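Local coordinates for virulence sensor protein BvgS (PDB 6ZJ8), which is a virulence-related sensor histidine kinase of Bordetella pertussis, with a PAS domain that takes part in signal transduction, probably by relaying signals toward the kinase, at residues A[36-39]-A[45-48]; A[81-86]-A[105-110]; A[87-92]-A[97-102]; A[119-124]-A[130-135]. All blocks are in the same frame, centred on the assembly; numbering follows the deposited sequence.

Contact 1: residues A[36-39]-A[45-48]; sequences PIYV and RMLL
Val39 faces both Leu47 and Leu48, which makes this short antiparallel pairing a classic beta bulge, set in the hairpin of strands 37-41 and 46-49 at one margin of the PAS sheet. Backbone hydrogen bonds define it. Leu48 O accepts Val39 N at 2.8 Å, and in return Val39 O takes two amides: Leu47 N at 2.7 Å, lying nearly on the extension of the carbonyl bond (162° at the oxygen), and a weak bond from Leu48 N at 3.4 Å. The same carbonyl thus serves both residues of the bulge. Close by, Tyr38 CA makes a C-H...O contact with Leu48 O at 3.0 Å.

Apolar contacts divide between the two faces. Val39 CB lies 4.1 Å from Leu48 CB. The isopropyl group of Val39 also meets the tip of Leu47 through CG1 and CD1. Ile132 of the adjacent strand 128-137, and Tyr121 of strand 110-122 beyond it, extend this patch.

On the face of Tyr38 and Met46, helix 51-57 contributes Tyr53 against Met46. The Met46 chain folds at chi2 and chi3 (-79° and -78°), returning in an oblique Met-aromatic contact with Met46 SD 5.0 Å from the centroid of the Tyr38 ring; Met46 CE reaches Tyr38 CB at 3.5 Å.

Contact 2: residues A[81-86]-A[105-110]; sequences AREMHE and VTLHGR
Leu107 O is held twice, by Arg110 N at 3.0 Å and by the guanidinium NH2 of Arg112, while Leu107 N gives its hydrogen to Arg110 O at 2.9 Å. The two backbone bonds between Leu107 and Arg110 close a type I' turn, the tight hairpin between strands 99-107 and 110-122 of the PAS domain. Helix 79-87 runs roughly antiparallel to the first of these strands, with the short axes 9.0 Å apart at 151°, and no regular backbone pairing joins the two: side chains span the gap.

Two glutamates, one helical turn apart, do most of this work, each meeting the strand through its aliphatic stem as well as its carboxylate. Glu86 lays CB against the methyls of Val105, and its OE2 approaches Val105 CG1 at 3.3 Å. Glu86 OE2 also lies 3.4 Å from Thr106 O, an acceptor facing an acceptor, which would probably disfavour the charged carboxylate; a long ion pair from Arg82 NH1 to the other oxygen, OE1, would work the other way.

Glu83 and Leu107 cross almost perpendicularly. With the glutamate extended beyond CG, a single methyl, Leu107 CD1, touches its whole length from CB to the carboxylate, coming within 3.4 Å of Glu83 CD.

Contact 3: residues A[87-92]-A[97-102]; sequences FLLTRV and EPRFED
The guanidinium of Arg99 is sandwiched between two aliphatic side chains. Val92 CG2 lies over one face, and Leu89 covers the opposite one through CB and CD1, the latter 4.1 Å above the plane and over its centre. At the edge, near the plane, sits the carbonyl of Thr90. Arg99 NH1 donates to Thr90 O over 2.6 Å, but the bond is strongly bent (124° at the hydrogen) and counts as weak. The other terminal nitrogen, Arg99 NH2, turns to its own strand and forms a salt bridge with Glu101 OE1 at 3.0 Å. The salt bridge, with the weaker bond to Thr90, probably restrains the rotation of the group between its two hydrocarbon covers.

This is where the loop leaving helix 79-87 passes alongside strand 99-107, an outermost strand of the five-stranded antiparallel PAS sheet. Arg99 and Glu101 are tied to strand 110-122 by backbone bonds to Thr118 and Gln116, and at both the bond to CB points toward the loop, as at alternate residues of a strand. The arginine chain is otherwise extended but bends at chi3 (64°), and Val92 CG2 touches Arg99 CD at 3.9 Å. Leu89, buried unlike its partners, adds a second branch: Leu89 CD2 rests against Glu101, 4.0 Å from Glu101 CB and 3.8 Å from Glu101 OE1, beside the salt bridge, and Gln116 of strand 110-122 touches Leu89 as well.

Contact 4: residues A[119-124]-A[130-135]; sequences IPYGDS and GIIGGW
Ile119 and Ile132 exchange two short backbone hydrogen bonds, Ile119 N to Ile132 O at 2.6 Å and Ile132 N to Ile119 O at 2.7 Å, both nearly straight (166° and 163° at the hydrogen). They form a hydrogen-bonded pair in the antiparallel hairpin of strands 110-122 and 128-137, whose second strand is the middle one of the PAS sheet. Two residues along, Tyr121 N donates to Gly130 O at 3.1 Å, and Tyr121 has a further backbone bond with Lys129.

Pro120, which has no amide hydrogen, falls in the intervening non-hydrogen-bonded pair with Ile131 and so costs the ladder no bond. Here C-H...O contacts supplement the amides: Ile131 CA lies 3.3 Å from Ile119 O, and Pro120 CA 3.5 Å from Gly130 O. On its far side strand 128-137 bonds to strand 37-41, Ile131 with Arg40 and Gly133 with Tyr38.

The Tyr121 ring folds back across the partner strand, with CG placed between the backbone N and carbonyl carbon (chi1 66°). It covers the bare backbone of Gly130, an aromatic-over-glycine arrangement: Gly130 N stands 3.6 Å above the ring plane, offset toward the rim. Ile132 flanks the ring obliquely, Ile132 CD1 lying 3.8 Å from Tyr121 CD2.

All four contacts belong to one PAS fold and reach the same antiparallel sheet. Contacts 1 and 4 share a strand boundary, where Tyr38 N lies 2.7 Å from Gly133 O, a probable hydrogen bond. Contact 3 falls within the chain span bracketed by contact 2 and meets it at Phe87, whose CE1 is 3.4 Å from Val105 CG1. The other side of Phe87 leads to contact 4, with Phe87 CD2 3.3 Å from Trp135 CE2, while Leu88 CD2 packs at 3.3 Å on Tyr38 CE2 of contact 1. Residues 87-88 thus tie helix and sheet together. Contacts 2 and 4 are the most distant, their centres about 23 Å apart on opposite sides of the chain's centre.

Contact 1: residues A[36-39]-A[45-48]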
loop_
_atom_site.group_PDB
_atom_site.type_symbol
_atom_site.label_atom_id
_atom_site.label_comp_id
_atom_site.label_asym_id
_atom_site.label_seq_id
_atom_site.Cartn_x
_atom_site.Cartn_y
_atom_site.Cartn_z
ATOM N N PRO A 36 -2.448 -0.292 4.597
ATOM C CA PRO A 36 -2.356 0.311 3.261
ATOM C C PRO A 36 -2.774 -0.659 2.168
ATOM O O PRO A 36 -2.373 -1.826 2.160
ATOM C CB PRO A 36 -0.875 0.685 3.147
ATOM C CG PRO A 36 -0.448 0.925 4.550
ATOM C CD PRO A 36 -1.219 -0.068 5.382
ATOM N N ILE A 37 -3.582 -0.160 1.236
ATOM C CA ILE A 37 -3.975 -0.924 0.061
ATOM C C ILE A 37 -4.098 0.041 -1.108
ATOM O O ILE A 37 -4.518 1.191 -0.939
ATOM C CB ILE A 37 -5.291 -1.698 0.283
ATOM C CG1 ILE A 37 -5.601 -2.564 -0.942
ATOM C CG2 ILE A 37 -6.442 -0.743 0.540
ATOM C CD1 ILE A 37 -6.808 -3.442 -0.777
ATOM N N TYR A 38 -3.720 -0.432 -2.293
ATOM C CA TYR A 38 -3.759 0.369 -3.505
ATOM C C TYR A 38 -4.185 -0.511 -4.671
ATOM O O TYR A 38 -4.235 -1.740 -4.567
ATOM C CB TYR A 38 -2.395 1.003 -3.803
ATOM C CG TYR A 38 -1.288 -0.020 -3.933
ATOM C CD1 TYR A 38 -1.022 -0.638 -5.150
ATOM C CD2 TYR A 38 -0.519 -0.380 -2.836
ATOM C CE1 TYR A 38 -0.012 -1.581 -5.268
ATOM C CE2 TYR A 38 0.490 -1.321 -2.944
ATOM C CZ TYR A 38 0.737 -1.919 -4.160
ATOM O OH TYR A 38 1.740 -2.854 -4.263
ATOM N N VAL A 39 -4.492 0.136 -5.790
ATOM C CA VAL A 39 -4.770 -0.541 -7.049
ATOM C C VAL A 39 -4.010 0.183 -8.149
ATOM O O VAL A 39 -4.155 1.400 -8.311
ATOM C CB VAL A 39 -6.275 -0.582 -7.367
ATOM C CG1 VAL A 39 -6.507 -1.233 -8.718
ATOM C CG2 VAL A 39 -7.023 -1.326 -6.274
ATOM N N ARG A 45 -0.313 3.188 -13.577
ATOM C CA ARG A 45 -1.030 4.307 -12.981
ATOM C C ARG A 45 -1.823 3.854 -11.762
ATOM O O ARG A 45 -2.440 2.784 -11.762
ATOM C CB ARG A 45 -1.964 4.949 -14.007
ATOM C CG ARG A 45 -1.243 5.803 -15.040
ATOM C CD ARG A 45 -2.179 6.291 -16.137
ATOM N NE ARG A 45 -2.714 5.187 -16.929
ATOM C CZ ARG A 45 -3.324 5.331 -18.102
ATOM N NH1 ARG A 45 -3.778 4.263 -18.743
ATOM N NH2 ARG A 45 -3.475 6.535 -18.640
ATOM N N MET A 46 -1.808 4.684 -10.720
ATOM C CA MET A 46 -2.481 4.369 -9.466
ATOM C C MET A 46 -3.951 4.763 -9.555
ATOM O O MET A 46 -4.276 5.937 -9.768
ATOM C CB MET A 46 -1.796 5.091 -8.308
ATOM C CG MET A 46 -0.389 4.588 -8.015
ATOM S SD MET A 46 -0.377 3.045 -7.082
ATOM C CE MET A 46 -0.731 3.654 -5.440
ATOM N N LEU A 47 -4.837 3.783 -9.385
ATOM C CA LEU A 47 -6.275 4.008 -9.460
ATOM C C LEU A 47 -6.919 4.237 -8.103
ATOM O O LEU A 47 -7.893 4.991 -8.010
ATOM C CB LEU A 47 -6.959 2.812 -10.127
ATOM C CG LEU A 47 -6.375 2.393 -11.473
ATOM C CD1 LEU A 47 -7.155 1.219 -12.032
ATOM C CD2 LEU A 47 -6.377 3.562 -12.441
ATOM N N LEU A 48 -6.407 3.601 -7.054
ATOM C CA LEU A 48 -7.007 3.703 -5.736
ATOM C C LEU A 48 -5.925 3.530 -4.685
ATOM O O LEU A 48 -4.957 2.790 -4.880
ATOM C CB LEU A 48 -8.110 2.654 -5.544
ATOM C CG LEU A 48 -8.831 2.637 -4.196
ATOM C CD1 LEU A 48 -10.287 2.245 -4.387
ATOM C CD2 LEU A 48 -8.162 1.681 -3.218
#

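Contact 2: residues A[81-86]-A[105-110]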
loop_
_atom_site.group_PDB
_atom_site.type_symbol
_atom_site.label_atom_id
_atom_site.label_comp_id
_atom_site.label_asym_id
_atom_site.label_seq_id
_atom_site.Cartn_x
_atom_site.Cartn_y
_atom_site.Cartn_z
ATOM N N ALA A 81 8.113 9.756 -4.819
ATOM C CA ALA A 81 8.228 8.546 -5.625
ATOM C C ALA A 81 9.250 7.585 -5.033
ATOM O O ALA A 81 9.035 6.366 -5.020
ATOM C CB ALA A 81 8.605 8.910 -7.061
ATOM N N ARG A 82 10.369 8.113 -4.535
ATOM C CA ARG A 82 11.403 7.260 -3.959
ATOM C C ARG A 82 10.864 6.477 -2.767
ATOM O O ARG A 82 11.034 5.255 -2.682
ATOM C CB ARG A 82 12.607 8.114 -3.553
ATOM C CG ARG A 82 13.773 7.329 -2.975
ATOM C CD ARG A 82 14.982 8.221 -2.723
ATOM N NE ARG A 82 14.680 9.325 -1.814
ATOM C CZ ARG A 82 14.478 9.188 -0.506
ATOM N NH1 ARG A 82 14.531 7.988 0.061
ATOM N NH2 ARG A 82 14.212 10.254 0.236
ATOM N N GLU A 83 10.193 7.165 -1.842
ATOM C CA GLU A 83 9.678 6.502 -0.648
ATOM C C GLU A 83 8.637 5.448 -1.002
ATOM O O GLU A 83 8.650 4.341 -0.451
ATOM C CB GLU A 83 9.090 7.542 0.302
ATOM C CG GLU A 83 10.083 8.619 0.717
ATOM C CD GLU A 83 9.412 9.801 1.379
ATOM O OE1 GLU A 83 8.164 9.868 1.349
ATOM O OE2 GLU A 83 10.131 10.666 1.923
ATOM N N MET A 84 7.726 5.768 -1.923
ATOM C CA MET A 84 6.696 4.804 -2.295
ATOM C C MET A 84 7.302 3.571 -2.952
ATOM O O MET A 84 6.825 2.449 -2.741
ATOM C CB MET A 84 5.683 5.455 -3.232
ATOM C CG MET A 84 4.867 6.541 -2.573
ATOM S SD MET A 84 3.448 7.031 -3.561
ATOM C CE MET A 84 2.730 8.254 -2.476
ATOM N N HIS A 85 8.348 3.759 -3.761
ATOM C CA HIS A 85 8.952 2.627 -4.455
ATOM C C HIS A 85 9.390 1.547 -3.474
ATOM O O HIS A 85 9.287 0.350 -3.767
ATOM C CB HIS A 85 10.141 3.099 -5.292
ATOM C CG HIS A 85 10.694 2.044 -6.199
ATOM N ND1 HIS A 85 11.931 1.468 -6.003
ATOM C CD2 HIS A 85 10.176 1.457 -7.303
ATOM C CE1 HIS A 85 12.151 0.573 -6.949
ATOM N NE2 HIS A 85 11.101 0.547 -7.751
ATOM N N GLU A 86 9.875 1.951 -2.298
ATOM C CA GLU A 86 10.343 0.977 -1.317
ATOM C C GLU A 86 9.198 0.108 -0.806
ATOM O O GLU A 86 9.364 -1.106 -0.631
ATOM C CB GLU A 86 11.036 1.705 -0.164
ATOM C CG GLU A 86 12.342 2.380 -0.573
ATOM C CD GLU A 86 12.874 3.341 0.476
ATOM O OE1 GLU A 86 13.715 4.197 0.124
ATOM O OE2 GLU A 86 12.452 3.248 1.649
ATOM N N VAL A 105 11.877 -1.183 5.621
ATOM C CA VAL A 105 11.801 0.073 4.889
ATOM C C VAL A 105 12.021 1.210 5.872
ATOM O O VAL A 105 11.497 1.186 6.991
ATOM C CB VAL A 105 10.450 0.238 4.163
ATOM C CG1 VAL A 105 10.352 1.625 3.546
ATOM C CG2 VAL A 105 10.291 -0.830 3.100
ATOM N N THR A 106 12.793 2.205 5.451
ATOM C CA THR A 106 13.154 3.339 6.289
ATOM C C THR A 106 12.458 4.587 5.766
ATOM O O THR A 106 12.563 4.913 4.580
ATOM C CB THR A 106 14.670 3.539 6.311
ATOM O OG1 THR A 106 15.301 2.338 6.777
ATOM C CG2 THR A 106 15.046 4.689 7.229
ATOM N N LEU A 107 11.756 5.281 6.657
ATOM C CA LEU A 107 10.949 6.434 6.281
ATOM C C LEU A 107 10.748 7.294 7.518
ATOM O O LEU A 107 10.363 6.780 8.572
ATOM C CB LEU A 107 9.596 5.993 5.706
ATOM C CG LEU A 107 8.595 7.104 5.381
ATOM C CD1 LEU A 107 9.063 7.915 4.189
ATOM C CD2 LEU A 107 7.216 6.514 5.130
ATOM N N HIS A 108 11.008 8.594 7.388
ATOM C CA HIS A 108 10.818 9.535 8.490
ATOM C C HIS A 108 11.686 9.155 9.688
ATOM O O HIS A 108 11.270 9.272 10.844
ATOM C CB HIS A 108 9.343 9.609 8.897
ATOM C CG HIS A 108 8.421 9.968 7.774
ATOM N ND1 HIS A 108 7.107 9.554 7.733
ATOM C CD2 HIS A 108 8.620 10.706 6.656
ATOM C CE1 HIS A 108 6.536 10.019 6.636
ATOM N NE2 HIS A 108 7.432 10.721 5.965
ATOM N N GLY A 109 12.899 8.684 9.408
ATOM C CA GLY A 109 13.823 8.284 10.446
ATOM C C GLY A 109 13.483 6.995 11.158
ATOM O O GLY A 109 14.200 6.620 12.093
ATOM N N ARG A 110 12.422 6.300 10.752
ATOM C CA ARG A 110 11.975 5.072 11.396
ATOM C C ARG A 110 12.028 3.928 10.392
ATOM O O ARG A 110 11.555 4.071 9.259
ATOM C CB ARG A 110 10.550 5.230 11.951
ATOM C CG ARG A 110 10.500 5.553 13.439
ATOM C CD ARG A 110 9.092 5.866 13.950
ATOM N NE ARG A 110 8.053 5.079 13.290
ATOM C CZ ARG A 110 7.142 5.571 12.452
ATOM N NH1 ARG A 110 7.115 6.865 12.156
ATOM N NH2 ARG A 110 6.245 4.761 11.910
#

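Contact 3: residues A[87-92]-A[97-102]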
loop_
_atom_site.group_PDB
_atom_site.type_symbol
_atom_site.label_atom_id
_atom_site.label_comp_id
_atom_site.label_asym_id
_atom_site.label_seq_id
_atom_site.Cartn_x
_atom_site.Cartn_y
_atom_site.Cartn_z
ATOM N N PHE A 87 8.028 0.702 -0.572
ATOM C CA PHE A 87 6.903 -0.061 -0.047
ATOM C C PHE A 87 6.240 -0.929 -1.106
ATOM O O PHE A 87 5.628 -1.949 -0.769
ATOM C CB PHE A 87 5.862 0.880 0.558
ATOM C CG PHE A 87 6.287 1.498 1.854
ATOM C CD1 PHE A 87 6.987 2.690 1.871
ATOM C CD2 PHE A 87 5.984 0.886 3.058
ATOM C CE1 PHE A 87 7.377 3.261 3.067
ATOM C CE2 PHE A 87 6.369 1.452 4.256
ATOM C CZ PHE A 87 7.066 2.639 4.262
ATOM N N LEU A 88 6.335 -0.544 -2.375
ATOM C CA LEU A 88 5.711 -1.299 -3.448
ATOM C C LEU A 88 6.627 -2.428 -3.902
ATOM O O LEU A 88 7.781 -2.539 -3.482
ATOM C CB LEU A 88 5.379 -0.379 -4.623
ATOM C CG LEU A 88 4.490 0.814 -4.278
ATOM C CD1 LEU A 88 4.489 1.806 -5.420
ATOM C CD2 LEU A 88 3.077 0.361 -3.967
ATOM N N LEU A 89 6.096 -3.275 -4.775
ATOM C CA LEU A 89 6.842 -4.373 -5.366
ATOM C C LEU A 89 7.141 -4.065 -6.828
ATOM O O LEU A 89 6.391 -3.347 -7.496
ATOM C CB LEU A 89 6.067 -5.687 -5.259
ATOM C CG LEU A 89 5.822 -6.204 -3.840
ATOM C CD1 LEU A 89 5.119 -7.550 -3.880
ATOM C CD2 LEU A 89 7.129 -6.306 -3.067
ATOM N N THR A 90 8.250 -4.616 -7.313
ATOM C CA THR A 90 8.663 -4.382 -8.689
ATOM C C THR A 90 7.626 -4.938 -9.660
ATOM O O THR A 90 6.866 -5.860 -9.342
ATOM C CB THR A 90 10.030 -5.022 -8.948
ATOM O OG1 THR A 90 10.926 -4.690 -7.881
ATOM C CG2 THR A 90 10.616 -4.522 -10.259
ATOM N N ARG A 91 7.594 -4.360 -10.858
ATOM C CA ARG A 91 6.624 -4.728 -11.889
ATOM C C ARG A 91 7.195 -5.896 -12.688
ATOM O O ARG A 91 8.076 -5.715 -13.532
ATOM C CB ARG A 91 6.314 -3.526 -12.776
ATOM C CG ARG A 91 5.111 -3.705 -13.691
ATOM C CD ARG A 91 4.719 -2.398 -14.374
ATOM N NE ARG A 91 5.783 -1.869 -15.226
ATOM C CZ ARG A 91 6.009 -2.256 -16.479
ATOM N NH1 ARG A 91 5.252 -3.189 -17.042
ATOM N NH2 ARG A 91 7.001 -1.711 -17.169
ATOM N N VAL A 92 6.687 -7.101 -12.421
ATOM C CA VAL A 92 7.197 -8.299 -13.078
ATOM C C VAL A 92 6.548 -8.455 -14.451
ATOM O O VAL A 92 5.473 -7.916 -14.731
ATOM C CB VAL A 92 6.962 -9.547 -12.204
ATOM C CG1 VAL A 92 7.603 -10.778 -12.829
ATOM C CG2 VAL A 92 7.507 -9.325 -10.801
ATOM N N GLU A 97 0.051 -14.512 -10.957
ATOM C CA GLU A 97 -0.062 -15.188 -9.675
ATOM C C GLU A 97 0.244 -14.214 -8.549
ATOM O O GLU A 97 1.024 -13.274 -8.732
ATOM C CB GLU A 97 0.901 -16.384 -9.616
ATOM C CG GLU A 97 0.618 -17.373 -8.498
ATOM C CD GLU A 97 1.312 -18.705 -8.708
ATOM O OE1 GLU A 97 2.028 -18.854 -9.721
ATOM O OE2 GLU A 97 1.137 -19.607 -7.862
ATOM N N PRO A 98 -0.368 -14.398 -7.376
ATOM C CA PRO A 98 -0.064 -13.509 -6.251
ATOM C C PRO A 98 1.420 -13.497 -5.916
ATOM O O PRO A 98 2.140 -14.473 -6.136
ATOM C CB PRO A 98 -0.888 -14.100 -5.101
ATOM C CG PRO A 98 -2.035 -14.760 -5.776
ATOM C CD PRO A 98 -1.479 -15.316 -7.061
ATOM N N ARG A 99 1.869 -12.367 -5.374
ATOM C CA ARG A 99 3.240 -12.192 -4.923
ATOM C C ARG A 99 3.252 -11.793 -3.453
ATOM O O ARG A 99 2.351 -11.099 -2.972
ATOM C CB ARG A 99 3.972 -11.124 -5.739
ATOM C CG ARG A 99 4.451 -11.581 -7.102
ATOM C CD ARG A 99 5.251 -10.480 -7.777
ATOM N NE ARG A 99 6.475 -10.169 -7.041
ATOM C CZ ARG A 99 7.178 -9.051 -7.190
ATOM N NH1 ARG A 99 6.780 -8.117 -8.041
ATOM N NH2 ARG A 99 8.281 -8.861 -6.477
ATOM N N PHE A 100 4.292 -12.233 -2.746
ATOM C CA PHE A 100 4.464 -11.916 -1.335
ATOM C C PHE A 100 5.943 -11.727 -1.038
ATOM O O PHE A 100 6.766 -12.571 -1.405
ATOM C CB PHE A 100 3.887 -13.020 -0.444
ATOM C CG PHE A 100 2.422 -13.258 -0.649
ATOM C CD1 PHE A 100 1.483 -12.500 0.032
ATOM C CD2 PHE A 100 1.981 -14.239 -1.521
ATOM C CE1 PHE A 100 0.133 -12.717 -0.155
ATOM C CE2 PHE A 100 0.632 -14.462 -1.712
ATOM C CZ PHE A 100 -0.295 -13.700 -1.028
ATOM N N GLU A 101 6.269 -10.620 -0.374
ATOM C CA GLU A 101 7.630 -10.339 0.054
ATOM C C GLU A 101 7.582 -9.608 1.387
ATOM O O GLU A 101 6.558 -9.032 1.766
ATOM C CB GLU A 101 8.397 -9.502 -0.979
ATOM C CG GLU A 101 8.816 -10.280 -2.214
ATOM C CD GLU A 101 10.003 -9.654 -2.922
ATOM O OE1 GLU A 101 9.791 -8.931 -3.916
ATOM O OE2 GLU A 101 11.148 -9.880 -2.475
ATOM N N ASP A 102 8.700 -9.646 2.106
ATOM C CA ASP A 102 8.831 -8.900 3.348
ATOM C C ASP A 102 10.234 -8.322 3.429
ATOM O O ASP A 102 11.211 -8.983 3.068
ATOM C CB ASP A 102 8.530 -9.778 4.571
ATOM C CG ASP A 102 9.707 -10.638 4.986
ATOM O OD1 ASP A 102 10.383 -11.203 4.102
ATOM O OD2 ASP A 102 9.951 -10.752 6.205
#

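Contact 4: residues A[119-124]-A[130-135]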
loop_
_atom_site.group_PDB
_atom_site.type_symbol
_atom_site.label_atom_id
_atom_site.label_comp_id
_atom_site.label_asym_id
_atom_site.label_seq_id
_atom_site.Cartn_x
_atom_site.Cartn_y
_atom_site.Cartn_z
ATOM N N ILE A 119 -1.951 -8.803 -5.863
ATOM C CA ILE A 119 -2.824 -9.760 -6.519
ATOM C C ILE A 119 -3.164 -9.199 -7.900
ATOM O O ILE A 119 -3.699 -8.089 -7.989
ATOM C CB ILE A 119 -4.115 -10.028 -5.729
ATOM C CG1 ILE A 119 -3.810 -10.443 -4.287
ATOM C CG2 ILE A 119 -4.942 -11.107 -6.420
ATOM C CD1 ILE A 119 -3.380 -11.877 -4.147
ATOM N N PRO A 120 -2.888 -9.904 -8.988
ATOM C CA PRO A 120 -3.322 -9.420 -10.302
ATOM C C PRO A 120 -4.770 -9.796 -10.589
ATOM O O PRO A 120 -5.327 -10.739 -10.024
ATOM C CB PRO A 120 -2.363 -10.111 -11.279
ATOM C CG PRO A 120 -1.777 -11.279 -10.532
ATOM C CD PRO A 120 -2.200 -11.204 -9.086
ATOM N N TYR A 121 -5.379 -9.024 -11.487
ATOM C CA TYR A 121 -6.777 -9.211 -11.843
ATOM C C TYR A 121 -6.966 -8.919 -13.324
ATOM O O TYR A 121 -6.120 -8.296 -13.970
ATOM C CB TYR A 121 -7.699 -8.305 -11.014
ATOM C CG TYR A 121 -7.514 -6.832 -11.296
ATOM C CD1 TYR A 121 -8.197 -6.213 -12.336
ATOM C CD2 TYR A 121 -6.654 -6.059 -10.528
ATOM C CE1 TYR A 121 -8.029 -4.871 -12.602
ATOM C CE2 TYR A 121 -6.479 -4.714 -10.786
ATOM C CZ TYR A 121 -7.170 -4.125 -11.825
ATOM O OH TYR A 121 -7.002 -2.785 -12.089
ATOM N N GLY A 122 -8.106 -9.373 -13.855
ATOM C CA GLY A 122 -8.448 -9.134 -15.239
ATOM C C GLY A 122 -9.940 -8.914 -15.395
ATOM O O GLY A 122 -10.718 -9.109 -14.459
ATOM N N ASP A 123 -10.327 -8.500 -16.600
ATOM C CA ASP A 123 -11.732 -8.254 -16.926
ATOM C C ASP A 123 -12.396 -9.480 -17.536
ATOM O O ASP A 123 -13.185 -9.366 -18.478
ATOM C CB ASP A 123 -11.838 -7.058 -17.866
ATOM C CG ASP A 123 -11.362 -7.372 -19.272
ATOM O OD1 ASP A 123 -10.602 -8.348 -19.441
ATOM O OD2 ASP A 123 -11.751 -6.644 -20.209
ATOM N N SER A 124 -12.099 -10.668 -17.007
ATOM C CA SER A 124 -12.491 -11.920 -17.644
ATOM C C SER A 124 -11.752 -12.031 -18.972
ATOM O O SER A 124 -10.938 -11.164 -19.306
ATOM C CB SER A 124 -14.006 -11.996 -17.848
ATOM O OG SER A 124 -14.409 -11.289 -19.006
ATOM N N GLY A 130 -4.570 -5.011 -14.157
ATOM C CA GLY A 130 -3.824 -4.324 -13.122
ATOM C C GLY A 130 -3.506 -5.254 -11.974
ATOM O O GLY A 130 -3.642 -6.474 -12.078
ATOM N N ILE A 131 -3.074 -4.651 -10.869
ATOM C CA ILE A 131 -2.762 -5.376 -9.647
ATOM C C ILE A 131 -3.404 -4.657 -8.470
ATOM O O ILE A 131 -3.467 -3.423 -8.440
ATOM C CB ILE A 131 -1.240 -5.511 -9.425
ATOM C CG1 ILE A 131 -0.570 -4.135 -9.401
ATOM C CG2 ILE A 131 -0.622 -6.386 -10.506
ATOM C CD1 ILE A 131 0.521 -4.018 -8.364
ATOM N N ILE A 132 -3.892 -5.433 -7.513
ATOM C CA ILE A 132 -4.267 -4.935 -6.197
ATOM C C ILE A 132 -3.123 -5.273 -5.252
ATOM O O ILE A 132 -2.574 -6.380 -5.306
ATOM C CB ILE A 132 -5.590 -5.557 -5.717
ATOM C CG1 ILE A 132 -6.698 -5.343 -6.753
ATOM C CG2 ILE A 132 -6.000 -4.953 -4.384
ATOM C CD1 ILE A 132 -7.621 -6.538 -6.921
ATOM N N GLY A 133 -2.748 -4.326 -4.399
ATOM C CA GLY A 133 -1.609 -4.560 -3.535
ATOM C C GLY A 133 -1.655 -3.717 -2.281
ATOM O O GLY A 133 -2.570 -2.917 -2.068
ATOM N N GLY A 134 -0.639 -3.915 -1.449
ATOM C CA GLY A 134 -0.526 -3.191 -0.202
ATOM C C GLY A 134 0.543 -3.822 0.666
ATOM O O GLY A 134 1.351 -4.628 0.199
ATOM N N TRP A 135 0.531 -3.443 1.941
ATOM C CA TRP A 135 1.488 -4.008 2.880
ATOM C C TRP A 135 0.934 -3.901 4.293
ATOM O O TRP A 135 -0.021 -3.165 4.556
ATOM C CB TRP A 135 2.852 -3.313 2.775
ATOM C CG TRP A 135 2.829 -1.860 3.133
ATOM C CD1 TRP A 135 3.005 -1.318 4.374
ATOM C CD2 TRP A 135 2.628 -0.757 2.240
ATOM N NE1 TRP A 135 2.925 0.053 4.308
ATOM C CE2 TRP A 135 2.694 0.423 3.009
ATOM C CE3 TRP A 135 2.399 -0.653 0.865
ATOM C CZ2 TRP A 135 2.538 1.690 2.450
ATOM C CZ3 TRP A 135 2.244 0.608 0.311
ATOM C CH2 TRP A 135 2.314 1.761 1.103
#